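PDB 2PK0: Serine/threonine protein phosphatase Stp1 from Streptococcus agalactiae, which hydrolyses phosphate from phosphoserine and phosphothreonine in proteins, probably with the metal-dependent mechanism of the PP2C family, and binds magnesium. Local coordinates for residues I8-D13 and I25-N30; H46-I51 and D97-M102; I128-E133 and E188-V193; D220-L225 and I238-V243. All coordinates share one frame; numbering follows the deposited sequence.

Contact 1 of 4, residues I8-D13 and I25-N30; sequences ISLLTD and INQFEN
Leu10 presses both of its methyl groups onto the strand 25-29, and this apolar packing carries the contact. Leu10 CD2 meets Ile25 CD1 at 3.8 Å, the two side chains crossing at a slant. Leu10 CD1 lies against the backbone of the other strand, 3.7 Å from Asn26 CA and equally close to Gln27 N. Ile25 can reach across because CG1 stands anti to its backbone N (chi1 -158°), which carries CD1 out toward Leu10.

At the Ile8 end a polar group packs on an apolar one. Gln27 lays its carboxamide beside Ile8, with Gln27 OE1 3.4 Å from Ile8 CD1, which is packing and not a polar bond; its CG sits between the backbone N and the carbonyl carbon (chi1 67°), and the chain then runs out extended. Within its own strand, Gln27 N donates to Asn26 OD1 at 2.9 Å, a bent bond.

Backbone geometry shows that the strands are not sheet neighbours: their axes approach to 7.4 Å at an angle of 156°. Strand 6-13 pairs with 238-245, as Leu11 with Val240, whereas 23-29 pairs with 35-43 through Asn26 and Ile38. The contact therefore joins edge strands of two antiparallel sheets face to face, as in the central beta-sandwich of PP2C phosphatases.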
loop_
_atom_site.group_PDB
_atom_site.type_symbol
_atom_site.label_atom_id
_atom_site.label_comp_id
_atom_site.label_asym_id
_atom_site.label_seq_id
_atom_site.Cartn_x
_atom_site.Cartn_y
_atom_site.Cartn_z
ATOM N N ILE A 8 -0.139 4.993 -14.755
ATOM C CA ILE A 8 0.382 4.711 -13.415
ATOM C C ILE A 8 1.543 5.652 -13.052
ATOM O O ILE A 8 2.447 5.861 -13.858
ATOM C CB ILE A 8 0.874 3.252 -13.325
ATOM C CG1 ILE A 8 -0.258 2.270 -13.625
ATOM C CG2 ILE A 8 1.491 2.937 -11.954
ATOM C CD1 ILE A 8 0.228 0.773 -13.627
ATOM N N SER A 9 1.530 6.207 -11.842
ATOM C CA SER A 9 2.645 7.029 -11.364
ATOM C C SER A 9 3.164 6.556 -9.992
ATOM O O SER A 9 2.393 6.476 -9.033
ATOM C CB SER A 9 2.195 8.482 -11.267
ATOM O OG SER A 9 3.262 9.354 -10.962
ATOM N N LEU A 10 4.469 6.262 -9.903
ATOM C CA LEU A 10 5.085 5.812 -8.649
ATOM C C LEU A 10 6.029 6.878 -8.104
ATOM O O LEU A 10 6.757 7.493 -8.863
ATOM C CB LEU A 10 5.875 4.520 -8.874
ATOM C CG LEU A 10 5.213 3.270 -9.478
ATOM C CD1 LEU A 10 6.201 2.160 -9.476
ATOM C CD2 LEU A 10 3.979 2.811 -8.741
ATOM N N LEU A 11 6.017 7.110 -6.793
ATOM C CA LEU A 11 6.968 8.035 -6.181
ATOM C C LEU A 11 7.255 7.626 -4.749
ATOM O O LEU A 11 6.334 7.261 -4.000
ATOM C CB LEU A 11 6.456 9.497 -6.192
ATOM C CG LEU A 11 7.463 10.600 -5.752
ATOM C CD1 LEU A 11 8.732 10.596 -6.624
ATOM C CD2 LEU A 11 6.873 11.989 -5.732
ATOM N N THR A 12 8.524 7.693 -4.364
ATOM C CA THR A 12 8.870 7.564 -2.957
ATOM C C THR A 12 9.712 8.746 -2.493
ATOM O O THR A 12 10.464 9.322 -3.278
ATOM C CB THR A 12 9.582 6.222 -2.614
ATOM O OG1 THR A 12 9.736 6.141 -1.195
ATOM C CG2 THR A 12 10.962 6.127 -3.263
ATOM N N ASP A 13 9.555 9.110 -1.222
ATOM C CA ASP A 13 10.321 10.184 -0.598
ATOM C C ASP A 13 10.690 9.812 0.825
ATOM O O ASP A 13 9.905 9.192 1.549
ATOM C CB ASP A 13 9.546 11.504 -0.588
ATOM C CG ASP A 13 10.437 12.691 -0.271
ATOM O OD1 ASP A 13 10.960 13.312 -1.215
ATOM O OD2 ASP A 13 10.649 12.998 0.917
ATOM N N ILE A 25 8.571 0.630 -3.365
ATOM C CA ILE A 25 7.470 0.582 -4.346
ATOM C C ILE A 25 7.955 0.235 -5.775
ATOM O O ILE A 25 9.043 0.670 -6.199
ATOM C CB ILE A 25 6.667 1.899 -4.344
ATOM C CG1 ILE A 25 5.261 1.704 -4.918
ATOM C CG2 ILE A 25 7.398 2.999 -5.074
ATOM C CD1 ILE A 25 4.454 2.995 -4.936
ATOM N N ASN A 26 7.171 -0.581 -6.488
ATOM C CA ASN A 26 7.483 -0.950 -7.854
ATOM C C ASN A 26 6.243 -1.476 -8.587
ATOM O O ASN A 26 5.231 -1.827 -7.964
ATOM C CB ASN A 26 8.603 -1.985 -7.897
ATOM C CG ASN A 26 9.542 -1.797 -9.091
ATOM O OD1 ASN A 26 9.209 -1.112 -10.054
ATOM N ND2 ASN A 26 10.719 -2.418 -9.028
ATOM N N GLN A 27 6.320 -1.506 -9.916
ATOM C CA GLN A 27 5.281 -2.105 -10.727
ATOM C C GLN A 27 5.867 -3.218 -11.590
ATOM O O GLN A 27 7.074 -3.270 -11.808
ATOM C CB GLN A 27 4.572 -1.060 -11.579
ATOM C CG GLN A 27 5.433 -0.433 -12.654
ATOM C CD GLN A 27 4.675 0.635 -13.459
ATOM O OE1 GLN A 27 3.608 0.369 -14.008
ATOM N NE2 GLN A 27 5.228 1.842 -13.521
ATOM N N PHE A 28 5.016 -4.139 -12.030
ATOM C CA PHE A 28 5.451 -5.321 -12.757
ATOM C C PHE A 28 4.349 -5.623 -13.741
ATOM O O PHE A 28 3.276 -5.071 -13.639
ATOM C CB PHE A 28 5.666 -6.534 -11.804
ATOM C CG PHE A 28 6.606 -6.245 -10.669
ATOM C CD1 PHE A 28 6.118 -5.819 -9.420
ATOM C CD2 PHE A 28 7.981 -6.326 -10.859
ATOM C CE1 PHE A 28 6.990 -5.493 -8.396
ATOM C CE2 PHE A 28 8.859 -6.022 -9.841
ATOM C CZ PHE A 28 8.367 -5.606 -8.604
ATOM N N GLU A 29 4.612 -6.513 -14.689
ATOM C CA GLU A 29 3.598 -6.943 -15.642
ATOM C C GLU A 29 3.804 -8.424 -15.979
ATOM O O GLU A 29 4.911 -8.840 -16.315
ATOM C CB GLU A 29 3.675 -6.080 -16.900
ATOM C CG GLU A 29 2.666 -6.448 -17.950
ATOM C CD GLU A 29 2.514 -5.382 -19.030
ATOM O OE1 GLU A 29 2.227 -4.207 -18.680
ATOM O OE2 GLU A 29 2.665 -5.730 -20.224
ATOM N N ASN A 30 2.744 -9.228 -15.883
ATOM C CA ASN A 30 2.859 -10.659 -16.160
ATOM C C ASN A 30 2.795 -10.969 -17.654
ATOM O O ASN A 30 2.638 -10.035 -18.446
ATOM C CB ASN A 30 1.869 -11.472 -15.313
ATOM C CG ASN A 30 0.493 -11.584 -15.916
ATOM O OD1 ASN A 30 0.082 -10.762 -16.734
ATOM N ND2 ASN A 30 -0.243 -12.613 -15.502
#

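Contact 2 of 4, residues H46-I51 and D97-M102; sequences HRAGNI and DDYKGM
His46 approaches Tyr99 through its backbone: the carbonyl O lies at the edge of the tyrosine ring, near the ring plane, 4.4 Å from Tyr99 CE2. Arg47 follows at the N-cap position of helix 48-64, and its O accepts the bond from Ile51 N at 3.1 Å that closes the first helical turn.

Ala48 forms the centre of the contact. Its CB points at the other segment and packs obliquely on Tyr99, 3.7 Å from CD2, while Met102 comes in beside it, with SD 4.0 Å from Ala48 CB. The same sulfur, Met102 SD, lies 3.4 Å from Ala48 O. Met102 has CG anti to its backbone N (chi1 177°) and bends at the next two torsions, which brings the sulfur alongside the first helical turn.

Tyr99 and Met102 are the end positions of a type II beta turn, with Gly101 at positive phi. This turn lies in the loop that leads from helix 72-96 to strand 103-112, and the contact packs it against the start of helix 48-64, on the helical layer that flanks one sheet of the PP2C sandwich.

One turn further on, Ile51 reaches Met102 more loosely, CG2 standing 4.5 Å from SD. Leu93 of helix 72-96 touches both Ile51 and Met102.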
loop_
_atom_site.group_PDB
_atom_site.type_symbol
_atom_site.label_atom_id
_atom_site.label_comp_id
_atom_site.label_asym_id
_atom_site.label_seq_id
_atom_site.Cartn_x
_atom_site.Cartn_y
_atom_site.Cartn_z
ATOM N N HIS A 46 18.388 -0.488 11.972
ATOM C CA HIS A 46 19.483 -0.610 10.973
ATOM C C HIS A 46 19.355 -1.651 9.842
ATOM O O HIS A 46 19.923 -2.754 9.911
ATOM C CB HIS A 46 20.889 -0.657 11.627
ATOM C CG HIS A 46 20.913 -1.220 13.017
ATOM N ND1 HIS A 46 20.770 -2.567 13.284
ATOM C CD2 HIS A 46 21.087 -0.615 14.218
ATOM C CE1 HIS A 46 20.836 -2.766 14.589
ATOM N NE2 HIS A 46 21.030 -1.598 15.178
ATOM N N ARG A 47 18.575 -1.261 8.831
ATOM C CA ARG A 47 18.405 -1.954 7.536
ATOM C C ARG A 47 17.477 -3.171 7.469
ATOM O O ARG A 47 17.311 -3.753 6.401
ATOM C CB ARG A 47 19.737 -2.174 6.779
ATOM C CG ARG A 47 20.545 -0.887 6.621
ATOM C CD ARG A 47 21.361 -0.842 5.361
ATOM N NE ARG A 47 20.531 -0.728 4.163
ATOM C CZ ARG A 47 20.043 0.416 3.674
ATOM N NH1 ARG A 47 20.285 1.575 4.280
ATOM N NH2 ARG A 47 19.302 0.394 2.571
ATOM N N ALA A 48 16.854 -3.542 8.586
ATOM C CA ALA A 48 15.897 -4.660 8.585
ATOM C C ALA A 48 14.583 -4.257 7.922
ATOM O O ALA A 48 13.895 -5.093 7.340
ATOM C CB ALA A 48 15.635 -5.165 9.993
ATOM N N GLY A 49 14.247 -2.974 8.023
ATOM C CA GLY A 49 13.057 -2.427 7.393
ATOM C C GLY A 49 13.262 -2.270 5.909
ATOM O O GLY A 49 12.325 -2.480 5.136
ATOM N N ASN A 50 14.495 -1.928 5.517
ATOM C CA ASN A 50 14.864 -1.796 4.105
ATOM C C ASN A 50 14.839 -3.128 3.380
ATOM O O ASN A 50 14.274 -3.221 2.298
ATOM C CB ASN A 50 16.249 -1.167 3.942
ATOM C CG ASN A 50 16.383 0.135 4.689
ATOM O OD1 ASN A 50 16.414 0.152 5.916
ATOM N ND2 ASN A 50 16.461 1.238 3.953
ATOM N N ILE A 51 15.446 -4.141 4.004
ATOM C CA ILE A 51 15.532 -5.496 3.467
ATOM C C ILE A 51 14.131 -6.091 3.270
ATOM O O ILE A 51 13.805 -6.557 2.193
ATOM C CB ILE A 51 16.448 -6.417 4.367
ATOM C CG1 ILE A 51 17.931 -6.068 4.186
ATOM C CG2 ILE A 51 16.278 -7.894 4.057
ATOM C CD1 ILE A 51 18.509 -6.451 2.815
ATOM N N ASP A 97 19.798 -13.878 11.244
ATOM C CA ASP A 97 20.709 -12.815 11.651
ATOM C C ASP A 97 19.944 -12.172 12.780
ATOM O O ASP A 97 18.764 -12.442 12.957
ATOM C CB ASP A 97 20.971 -11.817 10.514
ATOM C CG ASP A 97 22.033 -10.753 10.870
ATOM O OD1 ASP A 97 21.778 -9.912 11.769
ATOM O OD2 ASP A 97 23.114 -10.739 10.229
ATOM N N ASP A 98 20.605 -11.339 13.564
ATOM C CA ASP A 98 19.919 -10.676 14.647
ATOM C C ASP A 98 19.238 -9.381 14.182
ATOM O O ASP A 98 19.712 -8.276 14.469
ATOM C CB ASP A 98 20.893 -10.414 15.781
ATOM C CG ASP A 98 20.330 -10.827 17.108
ATOM O OD1 ASP A 98 19.110 -11.110 17.152
ATOM O OD2 ASP A 98 21.096 -10.877 18.096
ATOM N N TYR A 99 18.131 -9.529 13.454
ATOM C CA TYR A 99 17.355 -8.386 12.979
ATOM C C TYR A 99 16.145 -8.195 13.876
ATOM O O TYR A 99 15.115 -8.870 13.710
ATOM C CB TYR A 99 16.895 -8.578 11.536
ATOM C CG TYR A 99 17.974 -8.405 10.491
ATOM C CD1 TYR A 99 18.234 -9.408 9.562
ATOM C CD2 TYR A 99 18.725 -7.238 10.417
ATOM C CE1 TYR A 99 19.200 -9.258 8.590
ATOM C CE2 TYR A 99 19.701 -7.083 9.449
ATOM C CZ TYR A 99 19.932 -8.103 8.542
ATOM O OH TYR A 99 20.897 -7.969 7.573
ATOM N N LYS A 100 16.281 -7.270 14.819
ATOM C CA LYS A 100 15.242 -7.016 15.801
ATOM C C LYS A 100 14.006 -6.405 15.147
ATOM O O LYS A 100 14.066 -5.296 14.624
ATOM C CB LYS A 100 15.768 -6.071 16.889
ATOM C CG LYS A 100 17.145 -6.428 17.443
ATOM C CD LYS A 100 17.138 -7.789 18.145
ATOM C CE LYS A 100 18.216 -7.862 19.220
ATOM N NZ LYS A 100 19.497 -7.244 18.766
ATOM N N GLY A 101 12.903 -7.148 15.166
ATOM C CA GLY A 101 11.597 -6.633 14.742
ATOM C C GLY A 101 11.448 -6.356 13.256
ATOM O O GLY A 101 10.871 -5.345 12.861
ATOM N N MET A 102 11.983 -7.251 12.432
ATOM C CA MET A 102 11.889 -7.126 10.983
ATOM C C MET A 102 10.491 -7.437 10.484
ATOM O O MET A 102 9.881 -8.439 10.890
ATOM C CB MET A 102 12.860 -8.080 10.305
ATOM C CG MET A 102 12.767 -8.063 8.810
ATOM S SD MET A 102 14.345 -8.425 8.077
ATOM C CE MET A 102 14.107 -10.110 7.698
#

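Contact 3 of 4, residues I128-E133 and E188-V193; sequences IVRQGE and EGDYLV
Arg130 grips Asp190 side-on in a two-bond salt bridge. Arg130 NE donates to Asp190 OD1 at 2.8 Å and Arg130 NH2 to Asp190 OD2 at 2.6 Å, both nearly straight and both on the syn side of the carboxylate. The guanidinium and carboxylate planes are turned 26° apart, but each oxygen stays close to the guanidinium plane. A bend at chi3 (-57°) folds the arginine across to Asp190, and the paired bonds limit rotation of either group. Asp190 OD2 also accepts a bond from Glu187 N.

Backbone hydrogen bonds define the register. Val129 and Tyr191 form an antiparallel hydrogen-bonded pair, with Val129 N giving to Tyr191 O at 2.8 Å and Tyr191 N returning to Val129 O at 3.1 Å. A water donates to both Val129 O and Gly189 O, bridging the two segments at the end of the strand pairing.

Apolar contacts fall on both faces. Val129 CG2 meets Val193 CG2 at 4.0 Å on the face that also carries Tyr191. On the other, Ile128 CG1 meets Leu192 CD1 at 4.1 Å.

The type I' turn 130-133 links strand 125-130 in a hairpin to 133-136, an edge strand of the sheet. Strand 191-195 pairs on its other side with 238-245, while helix 205-212 packs on the Tyr191 and Val193 face through Leu212.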
loop_
_atom_site.group_PDB
_atom_site.type_symbol
_atom_site.label_atom_id
_atom_site.label_comp_id
_atom_site.label_asym_id
_atom_site.label_seq_id
_atom_site.Cartn_x
_atom_site.Cartn_y
_atom_site.Cartn_z
ATOM N N ILE A 128 -10.013 5.383 -3.427
ATOM C CA ILE A 128 -10.417 5.855 -4.735
ATOM C C ILE A 128 -10.873 7.285 -4.590
ATOM O O ILE A 128 -11.601 7.620 -3.661
ATOM C CB ILE A 128 -11.564 5.002 -5.347
ATOM C CG1 ILE A 128 -11.048 3.634 -5.780
ATOM C CG2 ILE A 128 -12.204 5.698 -6.557
ATOM C CD1 ILE A 128 -12.146 2.665 -6.004
ATOM N N VAL A 129 -10.406 8.135 -5.490
ATOM C CA VAL A 129 -10.927 9.491 -5.590
ATOM C C VAL A 129 -11.861 9.619 -6.800
ATOM O O VAL A 129 -11.445 9.418 -7.939
ATOM C CB VAL A 129 -9.777 10.503 -5.634
ATOM C CG1 VAL A 129 -10.294 11.922 -5.912
ATOM C CG2 VAL A 129 -8.992 10.427 -4.325
ATOM N N ARG A 130 -13.129 9.920 -6.536
ATOM C CA ARG A 130 -14.164 10.074 -7.586
ATOM C C ARG A 130 -14.941 11.354 -7.341
ATOM O O ARG A 130 -15.355 11.614 -6.203
ATOM C CB ARG A 130 -15.137 8.890 -7.554
ATOM C CG ARG A 130 -16.243 8.876 -8.600
ATOM C CD ARG A 130 -16.977 7.528 -8.577
ATOM N NE ARG A 130 -16.031 6.432 -8.788
ATOM C CZ ARG A 130 -16.139 5.201 -8.282
ATOM N NH1 ARG A 130 -17.165 4.871 -7.506
ATOM N NH2 ARG A 130 -15.193 4.303 -8.541
ATOM N N GLN A 131 -15.142 12.141 -8.397
ATOM C CA GLN A 131 -15.910 13.391 -8.324
ATOM C C GLN A 131 -15.523 14.232 -7.104
ATOM O O GLN A 131 -16.377 14.644 -6.326
ATOM C CB GLN A 131 -17.422 13.111 -8.324
ATOM C CG GLN A 131 -17.957 12.365 -9.552
ATOM C CD GLN A 131 -18.007 13.227 -10.812
ATOM O OE1 GLN A 131 -18.608 14.304 -10.817
ATOM N NE2 GLN A 131 -17.376 12.751 -11.886
ATOM N N GLY A 132 -14.221 14.424 -6.917
ATOM C CA GLY A 132 -13.674 15.158 -5.771
ATOM C C GLY A 132 -13.743 14.499 -4.408
ATOM O O GLY A 132 -13.520 15.155 -3.408
ATOM N N GLU A 133 -14.052 13.211 -4.340
ATOM C CA GLU A 133 -14.227 12.578 -3.025
ATOM C C GLU A 133 -13.355 11.347 -2.812
ATOM O O GLU A 133 -13.315 10.490 -3.686
ATOM C CB GLU A 133 -15.687 12.194 -2.800
ATOM C CG GLU A 133 -15.933 11.648 -1.407
ATOM C CD GLU A 133 -17.363 11.252 -1.160
ATOM O OE1 GLU A 133 -18.233 11.556 -2.008
ATOM O OE2 GLU A 133 -17.609 10.630 -0.108
ATOM N N GLU A 188 -14.321 5.868 -15.211
ATOM C CA GLU A 188 -13.568 6.869 -15.966
ATOM C C GLU A 188 -13.390 8.140 -15.148
ATOM O O GLU A 188 -14.350 8.668 -14.607
ATOM C CB GLU A 188 -14.277 7.186 -17.288
ATOM C CG GLU A 188 -13.877 6.266 -18.435
ATOM C CD GLU A 188 -14.759 6.418 -19.677
ATOM O OE1 GLU A 188 -15.536 7.397 -19.758
ATOM O OE2 GLU A 188 -14.673 5.553 -20.578
ATOM N N GLY A 189 -12.154 8.607 -15.032
ATOM C CA GLY A 189 -11.862 9.790 -14.229
ATOM C C GLY A 189 -11.425 9.534 -12.793
ATOM O O GLY A 189 -11.020 10.474 -12.097
ATOM N N ASP A 190 -11.510 8.272 -12.350
ATOM C CA ASP A 190 -11.099 7.870 -10.996
ATOM C C ASP A 190 -9.594 7.985 -10.807
ATOM O O ASP A 190 -8.832 8.002 -11.776
ATOM C CB ASP A 190 -11.487 6.412 -10.712
ATOM C CG ASP A 190 -12.958 6.233 -10.361
ATOM O OD1 ASP A 190 -13.668 7.232 -10.153
ATOM O OD2 ASP A 190 -13.410 5.074 -10.275
ATOM N N TYR A 191 -9.175 8.076 -9.552
ATOM C CA TYR A 191 -7.772 7.948 -9.191
ATOM C C TYR A 191 -7.710 6.880 -8.121
ATOM O O TYR A 191 -8.324 7.034 -7.060
ATOM C CB TYR A 191 -7.208 9.242 -8.596
ATOM C CG TYR A 191 -7.149 10.443 -9.531
ATOM C CD1 TYR A 191 -6.020 10.704 -10.287
ATOM C CD2 TYR A 191 -8.218 11.324 -9.630
ATOM C CE1 TYR A 191 -5.958 11.784 -11.129
ATOM C CE2 TYR A 191 -8.167 12.421 -10.473
ATOM C CZ TYR A 191 -7.035 12.640 -11.226
ATOM O OH TYR A 191 -6.982 13.726 -12.071
ATOM N N LEU A 192 -7.005 5.788 -8.396
ATOM C CA LEU A 192 -6.636 4.861 -7.343
ATOM C C LEU A 192 -5.472 5.506 -6.628
ATOM O O LEU A 192 -4.536 5.993 -7.282
ATOM C CB LEU A 192 -6.181 3.510 -7.908
ATOM C CG LEU A 192 -5.977 2.403 -6.860
ATOM C CD1 LEU A 192 -7.277 2.105 -6.119
ATOM C CD2 LEU A 192 -5.435 1.162 -7.506
ATOM N N VAL A 193 -5.522 5.521 -5.293
ATOM C CA VAL A 193 -4.446 6.079 -4.509
ATOM C C VAL A 193 -3.906 5.026 -3.546
ATOM O O VAL A 193 -4.547 4.668 -2.570
ATOM C CB VAL A 193 -4.903 7.320 -3.723
ATOM C CG1 VAL A 193 -3.711 7.978 -2.977
ATOM C CG2 VAL A 193 -5.568 8.330 -4.641
HETATM O O HOH W 1 -11.874 11.448 -9.776
#

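Contact 4 of 4, residues D220-L225 and I238-V243; sequences DKNQDL and ITVALV
A helix packs on a strand here: the segment 220-225 of helix 218-231 lies over 238-243, in buried surroundings, with axes 9.4 Å apart at closest approach and running in nearly opposite directions (153°). Asn222 and Leu225, three residues apart and thus on one side of the helix, meet Val240 and Leu242, which point from the same face of the strand.

Asn222 runs past both strand residues in the opposite sense. Its OD1 comes to 3.3 Å from Val240 CB, and its CG lies 3.7 Å from Leu242 CD1. The buried ND2 has a polar partner in Ser9 OG of strand 6-13, through a weak hydrogen bond.

In the PP2C sandwich, helices cover the outer face of each sheet. Helix 218-231 serves the sheet that holds 238-245 between 6-13 and 191-195, and the chain turns back between the helix and its strand.

Leu225 completes the apolar part. Its CD1 meets Leu242 CD1 tip to tip at 4.2 Å and reaches Val240 CG1 at the same distance, Leu225 and Val240 crossing at about a right angle. Leu225 also touches Ile208 and Val211 of helix 205-212.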
loop_
_atom_site.group_PDB
_atom_site.type_symbol
_atom_site.label_atom_id
_atom_site.label_comp_id
_atom_site.label_asym_id
_atom_site.label_seq_id
_atom_site.Cartn_x
_atom_site.Cartn_y
_atom_site.Cartn_z
ATOM N N ASP A 220 3.299 15.169 -11.810
ATOM C CA ASP A 220 3.370 16.446 -11.062
ATOM C C ASP A 220 2.492 16.415 -9.810
ATOM O O ASP A 220 2.846 17.007 -8.782
ATOM C CB ASP A 220 2.958 17.666 -11.904
ATOM C CG ASP A 220 4.060 18.166 -12.849
ATOM O OD1 ASP A 220 5.157 17.568 -12.885
ATOM O OD2 ASP A 220 3.814 19.169 -13.571
ATOM N N LYS A 221 1.342 15.746 -9.911
ATOM C CA LYS A 221 0.417 15.625 -8.792
ATOM C C LYS A 221 1.012 14.785 -7.665
ATOM O O LYS A 221 0.849 15.115 -6.488
ATOM C CB LYS A 221 -0.916 15.026 -9.247
ATOM C CG LYS A 221 -1.864 16.005 -9.942
ATOM C CD LYS A 221 -2.768 15.259 -10.920
ATOM C CE LYS A 221 -3.878 16.141 -11.458
ATOM N NZ LYS A 221 -4.931 15.307 -12.096
ATOM N N ASN A 222 1.719 13.717 -8.036
ATOM C CA ASN A 222 2.361 12.847 -7.072
ATOM C C ASN A 222 3.463 13.605 -6.354
ATOM O O ASN A 222 3.633 13.452 -5.148
ATOM C CB ASN A 222 2.928 11.619 -7.778
ATOM C CG ASN A 222 2.797 10.335 -6.951
ATOM O OD1 ASN A 222 2.687 10.367 -5.721
ATOM N ND2 ASN A 222 2.820 9.195 -7.640
ATOM N N GLN A 223 4.185 14.444 -7.094
ATOM C CA GLN A 223 5.211 15.323 -6.523
ATOM C C GLN A 223 4.595 16.323 -5.548
ATOM O O GLN A 223 5.141 16.565 -4.479
ATOM C CB GLN A 223 6.007 16.039 -7.634
ATOM C CG GLN A 223 7.252 16.794 -7.155
ATOM C CD GLN A 223 8.115 15.964 -6.204
ATOM O OE1 GLN A 223 8.174 16.236 -4.991
ATOM N NE2 GLN A 223 8.780 14.929 -6.751
ATOM N N ASP A 224 3.432 16.861 -5.902
ATOM C CA ASP A 224 2.701 17.781 -5.028
ATOM C C ASP A 224 2.206 17.135 -3.750
ATOM O O ASP A 224 2.098 17.793 -2.733
ATOM C CB ASP A 224 1.489 18.368 -5.754
ATOM C CG ASP A 224 1.858 19.428 -6.763
ATOM O OD1 ASP A 224 3.038 19.817 -6.841
ATOM O OD2 ASP A 224 0.950 19.885 -7.474
ATOM N N LEU A 225 1.890 15.852 -3.816
ATOM C CA LEU A 225 1.447 15.092 -2.655
ATOM C C LEU A 225 2.563 14.932 -1.625
ATOM O O LEU A 225 2.319 15.086 -0.428
ATOM C CB LEU A 225 0.927 13.716 -3.074
ATOM C CG LEU A 225 -0.465 13.600 -3.698
ATOM C CD1 LEU A 225 -0.771 12.143 -4.032
ATOM C CD2 LEU A 225 -1.523 14.124 -2.765
ATOM N N ILE A 238 7.314 8.722 2.907
ATOM C CA ILE A 238 6.071 8.866 2.141
ATOM C C ILE A 238 6.239 8.130 0.837
ATOM O O ILE A 238 7.272 8.270 0.191
ATOM C CB ILE A 238 5.832 10.311 1.785
ATOM C CG1 ILE A 238 6.268 11.213 2.941
ATOM C CG2 ILE A 238 4.409 10.512 1.422
ATOM C CD1 ILE A 238 6.683 12.601 2.498
ATOM N N THR A 239 5.242 7.341 0.442
ATOM C CA THR A 239 5.359 6.496 -0.746
ATOM C C THR A 239 3.990 6.322 -1.357
ATOM O O THR A 239 3.067 5.920 -0.663
ATOM C CB THR A 239 5.961 5.130 -0.387
ATOM O OG1 THR A 239 7.344 5.309 -0.037
ATOM C CG2 THR A 239 5.896 4.181 -1.554
ATOM N N VAL A 240 3.837 6.683 -2.636
ATOM C CA VAL A 240 2.514 6.729 -3.261
ATOM C C VAL A 240 2.502 6.111 -4.663
ATOM O O VAL A 240 3.378 6.398 -5.487
ATOM C CB VAL A 240 1.947 8.192 -3.346
ATOM C CG1 VAL A 240 0.476 8.190 -3.715
ATOM C CG2 VAL A 240 2.111 8.942 -2.040
ATOM N N ALA A 241 1.523 5.248 -4.926
ATOM C CA ALA A 241 1.184 4.865 -6.298
ATOM C C ALA A 241 -0.141 5.492 -6.687
ATOM O O ALA A 241 -1.144 5.350 -5.972
ATOM C CB ALA A 241 1.091 3.374 -6.431
ATOM N N LEU A 242 -0.158 6.188 -7.815
ATOM C CA LEU A 242 -1.406 6.747 -8.326
ATOM C C LEU A 242 -1.727 6.107 -9.646
ATOM O O LEU A 242 -0.835 5.954 -10.476
ATOM C CB LEU A 242 -1.297 8.247 -8.541
ATOM C CG LEU A 242 -1.165 9.171 -7.340
ATOM C CD1 LEU A 242 -0.738 10.526 -7.856
ATOM C CD2 LEU A 242 -2.474 9.273 -6.593
ATOM N N VAL A 243 -2.993 5.714 -9.821
ATOM C CA VAL A 243 -3.495 5.228 -11.096
ATOM C C VAL A 243 -4.672 6.115 -11.545
ATOM O O VAL A 243 -5.654 6.233 -10.834
ATOM C CB VAL A 243 -3.982 3.765 -11.015
ATOM C CG1 VAL A 243 -4.261 3.211 -12.415
ATOM C CG2 VAL A 243 -2.981 2.883 -10.268
#

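In the fold
Contacts 1, 3 and 4 share one sheet, in which strand 238-245 of contact 4 runs between 6-13 of contact 1 and 191-195 of contact 3. Ser9 N lies 2.7 Å from Leu242 O and Leu192 N 2.8 Å from Val243 O, both probable hydrogen bonds. Contact 1 then spans to the second sheet, while contact 4 packs a helix on the first. Contact 2 stands apart, its centre 36 Å from that of contact 3. A bound magnesium ion lies about 10 Å from the Ala48 side chain, about 11 Å from that of Val240 and about 12 Å from that of Ile25; the ions, bound by Asp41, Gly42, Asp197 and Asp236, probably mark the catalytic centre, as in PP2C relatives.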